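Long-range contacts in high potential iron-sulfur protein (Rhodothermus marinus, PDB 3H31), which binds a [4Fe-4S] cluster and probably transfers electrons in the aerobic respiratory chain of this bacterium: residues L3-V8 / Y24-P29; E20-T25 / C66-Q71. One frame throughout, in Å; residues are numbered along the deposited sequence.

Interaction 1 (L3-V8 / Y24-P29); sequences LTCTDV and YTDHSP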
# COMPACT_ATOMS: atom_id res chain seq x y z
N LEU A 3 8.80 -10.10 -2.04
CA LEU A 3 7.83 -9.54 -1.13
C LEU A 3 6.53 -9.24 -1.86
O LEU A 3 6.53 -8.48 -2.86
CB LEU A 3 8.37 -8.27 -0.49
CG LEU A 3 7.42 -7.59 0.49
CD1 LEU A 3 7.19 -8.53 1.66
CD2 LEU A 3 7.94 -6.26 0.96
N THR A 4 5.44 -9.75 -1.37
CA THR A 4 4.09 -9.47 -1.85
C THR A 4 3.26 -9.03 -0.64
O THR A 4 3.45 -9.50 0.47
CB THR A 4 3.39 -10.62 -2.59
OG1 THR A 4 3.31 -11.72 -1.71
CG2 THR A 4 4.15 -11.06 -3.86
N CYS A 5 2.29 -8.15 -0.92
CA CYS A 5 1.49 -7.50 0.11
C CYS A 5 0.01 -7.49 -0.24
O CYS A 5 -0.71 -6.56 0.04
CB CYS A 5 1.98 -6.06 0.39
SG CYS A 5 3.75 -6.04 0.84
N THR A 6 -0.42 -8.63 -0.77
CA THR A 6 -1.80 -8.78 -1.24
C THR A 6 -2.62 -9.71 -0.36
O THR A 6 -3.77 -10.00 -0.70
CB THR A 6 -1.78 -9.28 -2.70
OG1 THR A 6 -0.90 -10.38 -2.75
CG2 THR A 6 -1.34 -8.19 -3.67
N ASP A 7 -2.08 -10.19 0.78
CA ASP A 7 -2.85 -11.05 1.69
C ASP A 7 -3.76 -10.21 2.57
O ASP A 7 -3.35 -9.62 3.57
CB ASP A 7 -1.93 -11.90 2.53
CG ASP A 7 -2.66 -12.88 3.39
OD1 ASP A 7 -3.92 -12.90 3.39
OD2 ASP A 7 -1.99 -13.69 4.07
N VAL A 8 -5.04 -10.19 2.19
CA VAL A 8 -6.05 -9.38 2.84
C VAL A 8 -6.92 -10.25 3.79
O VAL A 8 -7.96 -9.78 4.26
CB VAL A 8 -6.95 -8.63 1.84
CG1 VAL A 8 -6.14 -7.57 1.13
CG2 VAL A 8 -7.59 -9.58 0.84
N TYR A 24 -5.82 -0.34 -4.90
CA TYR A 24 -4.52 -0.69 -4.32
C TYR A 24 -3.86 -1.78 -5.21
O TYR A 24 -4.50 -2.78 -5.52
CB TYR A 24 -4.65 -1.16 -2.81
CG TYR A 24 -3.24 -1.67 -2.45
CD1 TYR A 24 -2.22 -0.75 -2.17
CD2 TYR A 24 -2.91 -3.03 -2.51
CE1 TYR A 24 -0.93 -1.19 -1.92
CE2 TYR A 24 -1.62 -3.43 -2.33
CZ TYR A 24 -0.64 -2.56 -2.01
OH TYR A 24 0.64 -2.95 -1.86
N THR A 25 -2.57 -1.57 -5.47
CA THR A 25 -1.76 -2.55 -6.18
C THR A 25 -0.40 -2.59 -5.54
O THR A 25 0.13 -1.57 -5.09
CB THR A 25 -1.65 -2.19 -7.66
OG1 THR A 25 -0.84 -3.14 -8.36
CG2 THR A 25 -1.06 -0.78 -7.93
N ASP A 26 0.23 -3.77 -5.54
CA ASP A 26 1.62 -3.90 -5.18
C ASP A 26 2.61 -3.30 -6.19
O ASP A 26 3.77 -3.06 -5.85
CB ASP A 26 2.00 -5.38 -5.00
CG ASP A 26 1.80 -6.04 -3.68
OD1 ASP A 26 1.19 -5.44 -2.76
OD2 ASP A 26 2.27 -7.22 -3.55
N HIS A 27 2.17 -3.17 -7.44
CA HIS A 27 3.02 -2.78 -8.55
C HIS A 27 2.48 -1.48 -9.14
O HIS A 27 1.68 -1.54 -10.07
CB HIS A 27 3.11 -3.89 -9.65
CG HIS A 27 3.85 -5.11 -9.21
ND1 HIS A 27 3.22 -6.18 -8.60
CD2 HIS A 27 5.15 -5.45 -9.39
CE1 HIS A 27 4.17 -7.14 -8.39
NE2 HIS A 27 5.33 -6.70 -8.84
N SER A 28 2.91 -0.33 -8.63
CA SER A 28 2.39 0.92 -9.11
C SER A 28 2.51 1.03 -10.65
O SER A 28 3.60 0.70 -11.15
CB SER A 28 3.18 2.08 -8.54
OG SER A 28 2.64 3.26 -9.13
N PRO A 29 1.46 1.54 -11.29
CA PRO A 29 1.55 1.81 -12.74
C PRO A 29 2.44 2.99 -13.05
O PRO A 29 2.75 3.18 -14.22
CB PRO A 29 0.11 2.13 -13.12
CG PRO A 29 -0.62 2.46 -11.92
CD PRO A 29 0.12 1.87 -10.77
O HOH W 1 4.99 -7.49 -4.89

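Interaction 2 (E20-T25 / C66-Q71); sequences ESLQYT and CTSWVQ. With SF4 (iron/sulfur cluster), chain B.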
# COMPACT_ATOMS: atom_id res chain seq x y z
N GLU A 20 -9.91 -2.00 -2.55
CA GLU A 20 -10.27 -2.18 -3.97
C GLU A 20 -10.77 -0.90 -4.59
O GLU A 20 -10.48 -0.60 -5.76
CB GLU A 20 -11.32 -3.27 -4.07
CG GLU A 20 -10.77 -4.61 -3.69
CD GLU A 20 -11.82 -5.67 -3.90
OE1 GLU A 20 -13.02 -5.44 -4.13
OE2 GLU A 20 -11.39 -6.85 -3.78
N SER A 21 -11.57 -0.14 -3.88
CA SER A 21 -12.12 1.13 -4.32
C SER A 21 -11.03 2.04 -4.83
O SER A 21 -11.16 2.74 -5.85
CB SER A 21 -12.92 1.77 -3.19
OG SER A 21 -13.25 3.11 -3.44
N LEU A 22 -9.95 2.10 -4.05
CA LEU A 22 -8.79 2.92 -4.33
C LEU A 22 -7.78 2.27 -5.25
O LEU A 22 -6.70 2.82 -5.51
CB LEU A 22 -8.17 3.40 -3.02
CG LEU A 22 -9.12 4.24 -2.15
CD1 LEU A 22 -8.42 4.61 -0.83
CD2 LEU A 22 -9.63 5.50 -2.88
N GLN A 23 -8.11 1.10 -5.77
CA GLN A 23 -7.27 0.40 -6.72
C GLN A 23 -5.88 0.12 -6.15
O GLN A 23 -4.86 0.27 -6.79
CB GLN A 23 -7.18 1.11 -8.09
CG GLN A 23 -8.56 1.31 -8.70
CD GLN A 23 -8.35 2.10 -9.99
OE1 GLN A 23 -8.79 3.26 -10.03
NE2 GLN A 23 -7.74 1.48 -10.98
N TYR A 24 -5.82 -0.34 -4.90
CA TYR A 24 -4.52 -0.69 -4.32
C TYR A 24 -3.86 -1.78 -5.21
O TYR A 24 -4.50 -2.78 -5.52
CB TYR A 24 -4.65 -1.16 -2.81
CG TYR A 24 -3.24 -1.67 -2.45
CD1 TYR A 24 -2.22 -0.75 -2.17
CD2 TYR A 24 -2.91 -3.03 -2.51
CE1 TYR A 24 -0.93 -1.19 -1.92
CE2 TYR A 24 -1.62 -3.43 -2.33
CZ TYR A 24 -0.64 -2.56 -2.01
OH TYR A 24 0.64 -2.95 -1.86
N THR A 25 -2.57 -1.57 -5.47
CA THR A 25 -1.76 -2.55 -6.18
C THR A 25 -0.40 -2.59 -5.54
O THR A 25 0.13 -1.57 -5.09
CB THR A 25 -1.65 -2.19 -7.66
OG1 THR A 25 -0.84 -3.14 -8.36
CG2 THR A 25 -1.06 -0.78 -7.93
N CYS A 66 -2.11 3.47 -4.62
CA CYS A 66 -3.57 3.56 -4.69
C CYS A 66 -3.88 4.98 -5.21
O CYS A 66 -3.02 5.87 -5.18
CB CYS A 66 -4.32 3.26 -3.40
SG CYS A 66 -4.42 4.66 -2.25
N THR A 67 -5.14 5.19 -5.63
CA THR A 67 -5.48 6.48 -6.25
C THR A 67 -5.52 7.62 -5.27
O THR A 67 -5.59 8.79 -5.74
CB THR A 67 -6.75 6.39 -7.06
OG1 THR A 67 -7.85 5.98 -6.22
CG2 THR A 67 -6.57 5.42 -8.22
N SER A 68 -5.44 7.37 -3.99
CA SER A 68 -5.36 8.45 -3.00
C SER A 68 -3.94 8.89 -2.69
O SER A 68 -3.80 9.79 -1.83
CB SER A 68 -5.99 8.12 -1.68
OG SER A 68 -7.35 7.79 -1.86
N TRP A 69 -2.95 8.39 -3.40
CA TRP A 69 -1.53 8.79 -3.24
C TRP A 69 -1.43 10.30 -2.98
O TRP A 69 -1.98 11.09 -3.74
CB TRP A 69 -0.78 8.38 -4.51
CG TRP A 69 0.66 8.69 -4.49
CD1 TRP A 69 1.66 7.92 -4.03
CD2 TRP A 69 1.31 9.87 -4.99
NE1 TRP A 69 2.86 8.51 -4.15
CE2 TRP A 69 2.71 9.73 -4.78
CE3 TRP A 69 0.83 11.03 -5.62
CZ2 TRP A 69 3.59 10.70 -5.16
CZ3 TRP A 69 1.76 12.04 -6.01
CH2 TRP A 69 3.13 11.82 -5.75
N VAL A 70 -0.71 10.61 -1.91
CA VAL A 70 -0.55 11.99 -1.44
C VAL A 70 0.92 12.34 -1.57
O VAL A 70 1.80 11.78 -0.89
CB VAL A 70 -1.00 12.15 0.05
CG1 VAL A 70 -0.71 13.57 0.52
CG2 VAL A 70 -2.46 11.79 0.27
N GLN A 71 1.37 13.17 -2.45
CA GLN A 71 2.79 13.40 -2.76
C GLN A 71 3.64 13.81 -1.57
O GLN A 71 3.29 14.78 -0.93
CB GLN A 71 2.82 14.47 -3.83
CG GLN A 71 4.01 15.39 -3.93
CD GLN A 71 4.06 15.94 -5.34
OE1 GLN A 71 3.19 15.72 -6.18
NE2 GLN A 71 5.06 16.73 -5.66
FE1 SF4 B . -1.56 4.28 1.24
FE2 SF4 B . 0.07 3.62 -0.86
FE3 SF4 B . -2.37 4.74 -1.28
FE4 SF4 B . -0.42 6.26 -0.17
S1 SF4 B . -0.44 5.36 -2.31
S2 SF4 B . -2.55 6.22 0.46
S3 SF4 B . 0.66 4.66 1.12
S4 SF4 B . -1.89 2.66 -0.37
O HOH W 2 -9.74 4.47 -7.54

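Interaction 1 (L3-V8 / Y24-P29)
Asp26 OD2 accepts the single direct hydrogen bond across the contact, from Cys5 N, on its syn lone pair over 2.8 Å with an N-H...O angle of 161°. A water also donates to Asp26 OD2, at 3.0 Å, and to Leu3 O, bridging carboxylate and backbone two residues before Cys5. The other oxygen, Asp26 OD1, is met on its anti side by Tyr24 OH, which donates over 2.7 Å from 16° out of the carboxylate plane. With both oxygens engaged, the carboxylate is fixed in rotation, and these donors would be expected to favour its charged form. Tyr24 OH has a further partner in His61 N. Both loops belong to the HiPIP part of a longer protein, in which irregular chain wraps the cluster; here the N-terminal arm, joined to Cys50 by the Cys5 disulfide, meets the chain that follows helix 13-21.

Van der Waals contacts surround the carboxylate. Cys5 CB lies 3.3 Å from Asp26 OD1, while Thr4 CA touches Asp26 OD2. The Thr6 methyl, CG2, crosses beside the group at 3.8 Å from Asp26 CG. Tyr24 CG lies anti to the backbone N (chi1 172°), which places the ring so that CE2 stands 4.0 Å from Cys5 O, an oxygen that also accepts from Arg19 NH2.

Interaction 2 (E20-T25 / C66-Q71)
Leu22 CG lies anti to its carbonyl carbon (chi1 -60°), above a CB that rests on Cys66 CB at 3.9 Å, while Cys66 SG, set between its own N and carbonyl carbon (chi1 83°), turns to the cluster. The contact joins the Schellman motif ending helix 13-21 to the type I turn Cys66-Trp69, which supplies a cysteine ligand of the HiPIP [4Fe-4S] cluster; Cys35, Cys38 and Cys53 complete the set. Cys66 SG binds iron FE3 at 2.3 Å and accepts a weak hydrogen bond from Ser68 N within the turn.

Thr67 N donates to Leu22 O over 2.8 Å, in the carbonyl plane, and Cys66 CB packs against the same oxygen. Farther out, Leu22 CD2 crosses obliquely to Thr67 OG1 at 3.8 Å. With an alanine at Leu22 the isobutyl group beyond CB is gone, which would probably open a gap between the helix end and the turn at Thr67. On the exposed side, one water receives a bond from Thr67 OG1 and donates to Ser21 O and Gln23 OE1, linking the helix end to the turn.

Two rings present their edges to the cluster: Tyr24 CD1 approaches sulfide S4, and Trp69, whose NE1 bonds to Thr34 O and Asn37 OD1, brings CD1 to within 3.7 Å of sulfide S1.

How the interactions relate
From the N terminus, the arm 3-8 runs ahead of helix 13-21, and interaction 1 closes the loop containing that helix when the chain returns at 24-29. Interaction 2 starts at the end of the same helix, so 20-25 overlaps 24-29 in Tyr24 and Thr25. Its loop then runs forward through the two-stranded sheet of 41-42 and 52-53 to 66-71. The two loops cross: the second begins, at 20-25, before the first has closed at 24-29. The centres of interactions 1 and 2 are about 11 Å apart. Together they tie the N-terminal arm and the C-terminal cluster-binding turn to one connection, with Tyr24 common to both.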